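Local atomic coordinates of thiosulfate reductase (Thermus thermophilus, PDB entry 2VPZ), a protein that probably works as a molybdenum and iron-sulfur oxidoreductase of the molybdopterin family, consistent with reduction of thiosulfate or polysulfide. Residues A464-V467 against H472-W475; P86-D91 against D466-E471. One frame throughout, in Å; residues are numbered along the deposited sequence.

Contact 1 (A464-V467 against H472-W475). With MGD (2-amino-5,6-dimercapto-7-methyl-3,7,8a,9-tetrahydro-8-oxa-1,3,9,10-tetraaza-anthracen-4-one guanosine dinucleotide), chain H.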
loop_
_atom_site.group_PDB
_atom_site.type_symbol
_atom_site.label_atom_id
_atom_site.label_comp_id
_atom_site.label_asym_id
_atom_site.label_seq_id
_atom_site.Cartn_x
_atom_site.Cartn_y
_atom_site.Cartn_z
ATOM N N ALA A 464 32.794 2.240 48.347
ATOM C CA ALA A 464 31.871 2.026 47.229
ATOM C C ALA A 464 31.527 0.541 47.111
ATOM O O ALA A 464 32.420 -0.289 47.036
ATOM C CB ALA A 464 32.480 2.564 45.897
ATOM N N ILE A 465 30.226 0.232 47.094
ATOM C CA ILE A 465 29.692 -1.152 47.014
ATOM C C ILE A 465 29.035 -1.250 45.621
ATOM O O ILE A 465 28.035 -0.574 45.338
ATOM C CB ILE A 465 28.674 -1.386 48.176
ATOM C CG1 ILE A 465 29.144 -0.650 49.435
ATOM C CG2 ILE A 465 28.494 -2.895 48.428
ATOM C CD1 ILE A 465 28.410 -1.019 50.739
ATOM N N ASP A 466 29.572 -2.121 44.760
ATOM C CA ASP A 466 29.105 -2.205 43.370
ATOM C C ASP A 466 29.427 -3.565 42.730
ATOM O O ASP A 466 29.886 -4.476 43.424
ATOM C CB ASP A 466 29.847 -1.106 42.575
ATOM C CG ASP A 466 28.992 -0.475 41.433
ATOM O OD1 ASP A 466 28.669 0.735 41.537
ATOM O OD2 ASP A 466 28.690 -1.165 40.449
ATOM N N VAL A 467 29.212 -3.706 41.424
ATOM C CA VAL A 467 29.568 -4.946 40.718
ATOM C C VAL A 467 30.621 -4.798 39.599
ATOM O O VAL A 467 31.473 -5.678 39.411
ATOM C CB VAL A 467 28.400 -5.669 40.009
ATOM C CG1 VAL A 467 28.922 -6.946 39.296
ATOM C CG2 VAL A 467 27.260 -5.996 40.983
ATOM N N HIS A 472 34.030 5.701 38.895
ATOM C CA HIS A 472 33.949 6.233 40.284
ATOM C C HIS A 472 34.146 5.159 41.398
ATOM O O HIS A 472 34.200 5.504 42.565
ATOM C CB HIS A 472 32.602 6.868 40.608
ATOM C CG HIS A 472 31.524 5.896 40.863
ATOM N ND1 HIS A 472 31.150 5.485 42.096
ATOM C CD2 HIS A 472 30.860 5.123 40.008
ATOM C CE1 HIS A 472 30.291 4.496 41.998
ATOM N NE2 HIS A 472 30.093 4.256 40.725
ATOM N N VAL A 473 34.180 3.876 41.047
ATOM C CA VAL A 473 34.397 2.800 42.023
ATOM C C VAL A 473 35.928 2.668 42.278
ATOM O O VAL A 473 36.378 2.370 43.401
ATOM C CB VAL A 473 33.834 1.401 41.528
ATOM C CG1 VAL A 473 34.207 0.273 42.502
ATOM C CG2 VAL A 473 32.298 1.474 41.329
ATOM N N MET A 474 36.716 2.914 41.239
ATOM C CA MET A 474 38.168 2.852 41.300
ATOM C C MET A 474 38.848 4.130 41.858
ATOM O O MET A 474 40.021 4.398 41.600
ATOM C CB MET A 474 38.767 2.436 39.937
ATOM C CG MET A 474 38.057 1.251 39.243
ATOM S SD MET A 474 37.916 -0.233 40.297
ATOM C CE MET A 474 39.683 -0.738 40.449
ATOM N N TRP A 475 38.083 4.929 42.603
ATOM C CA TRP A 475 38.602 6.120 43.327
ATOM C C TRP A 475 38.435 5.843 44.825
ATOM O O TRP A 475 38.735 6.700 45.658
ATOM C CB TRP A 475 37.832 7.404 43.014
ATOM C CG TRP A 475 38.325 8.152 41.825
ATOM C CD1 TRP A 475 38.487 7.671 40.549
ATOM C CD2 TRP A 475 38.726 9.528 41.783
ATOM N NE1 TRP A 475 38.959 8.666 39.725
ATOM C CE2 TRP A 475 39.104 9.817 40.451
ATOM C CE3 TRP A 475 38.778 10.552 42.740
ATOM C CZ2 TRP A 475 39.561 11.087 40.054
ATOM C CZ3 TRP A 475 39.227 11.817 42.359
ATOM C CH2 TRP A 475 39.605 12.073 41.011
HETATM P PB MGD H . 23.347 4.148 36.863
HETATM O O1B MGD H . 24.157 4.886 35.841
HETATM O O2B MGD H . 22.623 2.898 36.465
HETATM O O3B MGD H . 22.458 5.310 37.543
HETATM O O3A MGD H . 21.175 7.163 38.643
HETATM P PA MGD H . 21.952 5.815 38.998
HETATM O O1A MGD H . 21.101 4.648 39.474
HETATM O O2A MGD H . 23.148 6.236 39.776
HETATM O "O5'" MGD H . 24.275 3.713 38.049
HETATM C "C5'" MGD H . 24.084 2.480 38.744
HETATM C "C4'" MGD H . 25.399 2.190 39.469
HETATM O "O4'" MGD H . 25.012 1.101 40.300
HETATM C "C3'" MGD H . 26.523 1.682 38.605
HETATM O "O3'" MGD H . 27.728 1.980 39.321
HETATM C "C2'" MGD H . 26.238 0.171 38.575
HETATM O "O2'" MGD H . 27.443 -0.480 38.268
HETATM C "C1'" MGD H . 25.757 -0.119 39.999
HETATM N N9 MGD H . 24.897 -1.337 40.251
HETATM C C8 MGD H . 23.992 -1.858 39.420
HETATM N N7 MGD H . 23.342 -2.928 39.934
HETATM C C5 MGD H . 23.800 -3.103 41.193
HETATM C C6 MGD H . 23.517 -4.030 42.377
HETATM O O6 MGD H . 22.681 -4.999 42.312
HETATM N N1 MGD H . 24.249 -3.787 43.515
HETATM C C2 MGD H . 25.181 -2.792 43.637
HETATM N N2 MGD H . 25.903 -2.572 44.779
HETATM N N3 MGD H . 25.419 -1.958 42.616
HETATM C C4 MGD H . 24.818 -2.037 41.383
HETATM C C10 MGD H . 19.760 7.174 38.281
HETATM C C11 MGD H . 19.308 8.595 38.290
HETATM O O11 MGD H . 20.328 9.331 37.614
HETATM C C12 MGD H . 17.969 8.895 37.724
HETATM S S12 MGD H . 16.573 8.007 38.173
HETATM C C13 MGD H . 17.762 9.919 36.895
HETATM S S13 MGD H . 16.326 10.324 36.161
HETATM C C14 MGD H . 18.725 10.898 36.500
HETATM N N15 MGD H . 18.990 10.746 35.041
HETATM C C16 MGD H . 20.060 11.483 34.593
HETATM C C17 MGD H . 20.266 12.005 33.239
HETATM O O17 MGD H . 19.433 11.753 32.318
HETATM N N18 MGD H . 21.341 12.762 33.016
HETATM C C19 MGD H . 22.248 13.062 33.966
HETATM N N19 MGD H . 23.376 13.783 33.689
HETATM N N20 MGD H . 22.085 12.635 35.220
HETATM C C21 MGD H . 21.078 11.854 35.594
HETATM N N22 MGD H . 21.002 11.396 36.848
HETATM C C23 MGD H . 19.903 10.681 37.400
#
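Ala464 and Asp466 meet Val473 and His472 where strand 462-466 of a parallel five-stranded sheet ends and the following loop folds back beside the end of the strand. An acidic residue at the C-terminal end of a parallel strand, holding a ribose diol, recalls the way nucleotide-binding alpha/beta folds hold a ribose, and here the diol belongs to the guanosine half of a molybdopterin guanine dinucleotide. Between the two segments the contact is modest and mostly methyl packing: the Ala464 CB methyl sits 4.4 Å from Val473 CG1, and Val473 CG2 lies against both Asp466 OD1 (3.7 Å) and Asp466 CB (3.8 Å). The same CG2 methyl rests over one face of the imidazole of His472, offset toward the rim. Ile479 of the next strand touches Val473 as well. No hydrogen bond joins the two segments; their polar groups converge on the cofactor. The Asp466 carboxylate takes the diol with both oxygens, MGD O3' donating to OD1 at 2.7 Å and MGD O2' to OD2 at 2.6 Å. OD2 also accepts the backbone N-H of Val467 on its anti lone pair, so three bonds fix the rotation of the carboxylate. One residue earlier, the exocyclic MGD N2 donates to Ile465 O at 3.0 Å in a nearly straight bond (165°), so a backbone carbonyl receives the guanine amino group. The His472 ring reaches the same sugar because its CG stands between the backbone N and the carbonyl carbon (chi1 77°), which swings the ring toward the strand. Its backbone carbonyl is anchored by Tyr462 OH. At the ring edge, in its plane, His472 NE2 faces MGD O3' at 3.6 Å, too long for a hydrogen bond, with Asp466 OD1 at 3.9 Å from NE2.

Contact 2 (P86-D91 against D466-E471). With MGD (2-amino-5,6-dimercapto-7-methyl-3,7,8a,9-tetrahydro-8-oxa-1,3,9,10-tetraaza-anthracen-4-one guanosine dinucleotide), chain H.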
loop_
_atom_site.group_PDB
_atom_site.type_symbol
_atom_site.label_atom_id
_atom_site.label_comp_id
_atom_site.label_asym_id
_atom_site.label_seq_id
_atom_site.Cartn_x
_atom_site.Cartn_y
_atom_site.Cartn_z
ATOM N N PRO A 86 20.485 -10.258 32.715
ATOM C CA PRO A 86 21.357 -11.275 33.319
ATOM C C PRO A 86 22.845 -11.365 32.907
ATOM O O PRO A 86 23.631 -11.941 33.655
ATOM C CB PRO A 86 20.631 -12.595 33.041
ATOM C CG PRO A 86 19.168 -12.198 33.062
ATOM C CD PRO A 86 19.142 -10.809 32.427
ATOM N N GLN A 87 23.278 -10.798 31.786
ATOM C CA GLN A 87 24.683 -11.020 31.472
ATOM C C GLN A 87 25.724 -10.334 32.400
ATOM O O GLN A 87 26.884 -10.765 32.466
ATOM C CB GLN A 87 25.020 -10.854 29.948
ATOM C CG GLN A 87 25.531 -9.513 29.379
ATOM C CD GLN A 87 26.901 -9.057 29.913
ATOM O OE1 GLN A 87 26.966 -8.164 30.768
ATOM N NE2 GLN A 87 27.988 -9.639 29.404
ATOM N N THR A 88 25.341 -9.312 33.172
ATOM C CA THR A 88 26.320 -8.688 34.076
ATOM C C THR A 88 26.854 -9.745 35.084
ATOM O O THR A 88 28.017 -9.713 35.503
ATOM C CB THR A 88 25.746 -7.484 34.878
ATOM O OG1 THR A 88 25.395 -6.431 33.986
ATOM C CG2 THR A 88 26.788 -6.988 35.924
ATOM N N THR A 89 25.997 -10.685 35.445
ATOM C CA THR A 89 26.369 -11.748 36.352
ATOM C C THR A 89 27.441 -12.643 35.705
ATOM O O THR A 89 28.243 -13.254 36.410
ATOM C CB THR A 89 25.136 -12.657 36.729
ATOM O OG1 THR A 89 24.042 -11.853 37.157
ATOM C CG2 THR A 89 25.516 -13.667 37.825
ATOM N N TYR A 90 27.467 -12.693 34.373
ATOM C CA TYR A 90 28.406 -13.540 33.594
ATOM C C TYR A 90 29.344 -12.751 32.701
ATOM O O TYR A 90 29.682 -13.140 31.576
ATOM C CB TYR A 90 27.626 -14.564 32.796
ATOM C CG TYR A 90 26.501 -15.149 33.613
ATOM C CD1 TYR A 90 25.165 -14.851 33.315
ATOM C CD2 TYR A 90 26.769 -15.933 34.740
ATOM C CE1 TYR A 90 24.115 -15.316 34.127
ATOM C CE2 TYR A 90 25.733 -16.414 35.566
ATOM C CZ TYR A 90 24.398 -16.101 35.255
ATOM O OH TYR A 90 23.369 -16.560 36.057
ATOM N N ASP A 91 29.775 -11.620 33.258
ATOM C CA ASP A 91 30.686 -10.683 32.627
ATOM C C ASP A 91 32.114 -10.903 33.258
ATOM O O ASP A 91 32.267 -10.730 34.471
ATOM C CB ASP A 91 30.088 -9.264 32.903
ATOM C CG ASP A 91 30.964 -8.098 32.371
ATOM O OD1 ASP A 91 32.026 -8.361 31.765
ATOM O OD2 ASP A 91 30.556 -6.919 32.586
ATOM N N ASP A 466 29.572 -2.121 44.760
ATOM C CA ASP A 466 29.105 -2.205 43.370
ATOM C C ASP A 466 29.427 -3.565 42.730
ATOM O O ASP A 466 29.886 -4.476 43.424
ATOM C CB ASP A 466 29.847 -1.106 42.575
ATOM C CG ASP A 466 28.992 -0.475 41.433
ATOM O OD1 ASP A 466 28.669 0.735 41.537
ATOM O OD2 ASP A 466 28.690 -1.165 40.449
ATOM N N VAL A 467 29.212 -3.706 41.424
ATOM C CA VAL A 467 29.568 -4.946 40.718
ATOM C C VAL A 467 30.621 -4.798 39.599
ATOM O O VAL A 467 31.473 -5.678 39.411
ATOM C CB VAL A 467 28.400 -5.669 40.009
ATOM C CG1 VAL A 467 28.922 -6.946 39.296
ATOM C CG2 VAL A 467 27.260 -5.996 40.983
ATOM N N LEU A 468 30.553 -3.702 38.859
ATOM C CA LEU A 468 31.495 -3.522 37.767
ATOM C C LEU A 468 32.576 -2.481 38.167
ATOM O O LEU A 468 32.385 -1.741 39.133
ATOM C CB LEU A 468 30.729 -3.087 36.477
ATOM C CG LEU A 468 29.522 -3.935 35.958
ATOM C CD1 LEU A 468 28.499 -3.058 35.183
ATOM C CD2 LEU A 468 30.020 -5.115 35.085
ATOM N N PRO A 469 33.758 -2.505 37.499
ATOM C CA PRO A 469 34.805 -1.535 37.828
ATOM C C PRO A 469 34.610 -0.251 37.011
ATOM O O PRO A 469 35.302 -0.018 36.018
ATOM C CB PRO A 469 36.110 -2.249 37.481
ATOM C CG PRO A 469 35.724 -3.262 36.432
ATOM C CD PRO A 469 34.300 -3.681 36.793
ATOM N N GLN A 470 33.638 0.557 37.443
ATOM C CA GLN A 470 33.291 1.839 36.805
ATOM C C GLN A 470 34.345 2.922 37.083
ATOM O O GLN A 470 35.254 2.689 37.868
ATOM C CB GLN A 470 31.955 2.295 37.323
ATOM C CG GLN A 470 30.806 1.391 37.008
ATOM C CD GLN A 470 29.800 2.078 36.109
ATOM O OE1 GLN A 470 28.768 1.517 35.728
ATOM N NE2 GLN A 470 30.114 3.333 35.768
ATOM N N GLU A 471 34.204 4.108 36.498
ATOM C CA GLU A 471 35.200 5.144 36.769
ATOM C C GLU A 471 35.164 5.722 38.204
ATOM O O GLU A 471 36.195 6.191 38.698
ATOM C CB GLU A 471 35.150 6.323 35.767
ATOM C CG GLU A 471 36.242 7.345 36.067
ATOM C CD GLU A 471 35.980 8.709 35.471
ATOM O OE1 GLU A 471 36.871 9.586 35.571
ATOM O OE2 GLU A 471 34.878 8.900 34.912
HETATM P PB MGD H . 23.347 4.148 36.863
HETATM O O1B MGD H . 24.157 4.886 35.841
HETATM O O2B MGD H . 22.623 2.898 36.465
HETATM O O3B MGD H . 22.458 5.310 37.543
HETATM O O3A MGD H . 21.175 7.163 38.643
HETATM P PA MGD H . 21.952 5.815 38.998
HETATM O O1A MGD H . 21.101 4.648 39.474
HETATM O O2A MGD H . 23.148 6.236 39.776
HETATM O "O5'" MGD H . 24.275 3.713 38.049
HETATM C "C5'" MGD H . 24.084 2.480 38.744
HETATM C "C4'" MGD H . 25.399 2.190 39.469
HETATM O "O4'" MGD H . 25.012 1.101 40.300
HETATM C "C3'" MGD H . 26.523 1.682 38.605
HETATM O "O3'" MGD H . 27.728 1.980 39.321
HETATM C "C2'" MGD H . 26.238 0.171 38.575
HETATM O "O2'" MGD H . 27.443 -0.480 38.268
HETATM C "C1'" MGD H . 25.757 -0.119 39.999
HETATM N N9 MGD H . 24.897 -1.337 40.251
HETATM C C8 MGD H . 23.992 -1.858 39.420
HETATM N N7 MGD H . 23.342 -2.928 39.934
HETATM C C5 MGD H . 23.800 -3.103 41.193
HETATM C C6 MGD H . 23.517 -4.030 42.377
HETATM O O6 MGD H . 22.681 -4.999 42.312
HETATM N N1 MGD H . 24.249 -3.787 43.515
HETATM C C2 MGD H . 25.181 -2.792 43.637
HETATM N N2 MGD H . 25.903 -2.572 44.779
HETATM N N3 MGD H . 25.419 -1.958 42.616
HETATM C C4 MGD H . 24.818 -2.037 41.383
HETATM C C10 MGD H . 19.760 7.174 38.281
HETATM C C11 MGD H . 19.308 8.595 38.290
HETATM O O11 MGD H . 20.328 9.331 37.614
HETATM C C12 MGD H . 17.969 8.895 37.724
HETATM S S12 MGD H . 16.573 8.007 38.173
HETATM C C13 MGD H . 17.762 9.919 36.895
HETATM S S13 MGD H . 16.326 10.324 36.161
HETATM C C14 MGD H . 18.725 10.898 36.500
HETATM N N15 MGD H . 18.990 10.746 35.041
HETATM C C16 MGD H . 20.060 11.483 34.593
HETATM C C17 MGD H . 20.266 12.005 33.239
HETATM O O17 MGD H . 19.433 11.753 32.318
HETATM N N18 MGD H . 21.341 12.762 33.016
HETATM C C19 MGD H . 22.248 13.062 33.966
HETATM N N19 MGD H . 23.376 13.783 33.689
HETATM N N20 MGD H . 22.085 12.635 35.220
HETATM C C21 MGD H . 21.078 11.854 35.594
HETATM N N22 MGD H . 21.002 11.396 36.848
HETATM C C23 MGD H . 19.903 10.681 37.400
#
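Thr88 and Leu468 form the tight part of this junction between the N-terminal iron-sulfur cluster region and the loop after strand 462-466. The Thr88 CG2 methyl, anti to the backbone N (chi1 -65° for OG1), points at the loop and lies 3.8 Å from Leu468 CD2, with Val467 CG1 on the same methyl at 4.0 Å. Asp91 crosses the leucine at about a right angle, and its OD2 is 3.1 Å from Leu468 CD2, so short for an oxygen against a methyl that the exact spacing is doubtful. That oxygen is hydrogen-bonded to Asn636 ND2. The methyls meet at their tips while the backbones stay apart, the CA atoms of Thr88 and Leu468 being 8.2 Å from each other; Thr88, partly exposed, marks the looser, more open side, and no hydrogen bond crosses. Beyond Leu468, an inverse gamma turn centred on Pro469 leads to Gln470, whose OE1 comes within 3.5 Å of MGD O2'. The Thr88 side chain is about 11 Å from the bound iron-sulfur cluster. Residues 86-91 follow helix 80-84 and precede strand 99-101, while 466-471 start on the last residue of strand 462-466 and begin the loop to strand 479-481.

From the N terminus, residues 86-91 come first, just after the helix that follows Cys79 of the cluster; the chain then runs through 374 residues before contact 2 closes that long loop at Val467 and Leu468. Contact 1 starts slightly earlier, at Ala464, and ends later, at Val473, closing a short loop with four residues between its segments. The two therefore cross rather than nest, sharing Asp466 and Val467. Their centres lie 11 Å apart, and the loop packs against itself where Met474 SD meets Pro469 CB. Together they tie the iron-sulfur region to the C-terminal end of an inner strand of the parallel sheet, with residues of both contacts lining the same guanosine.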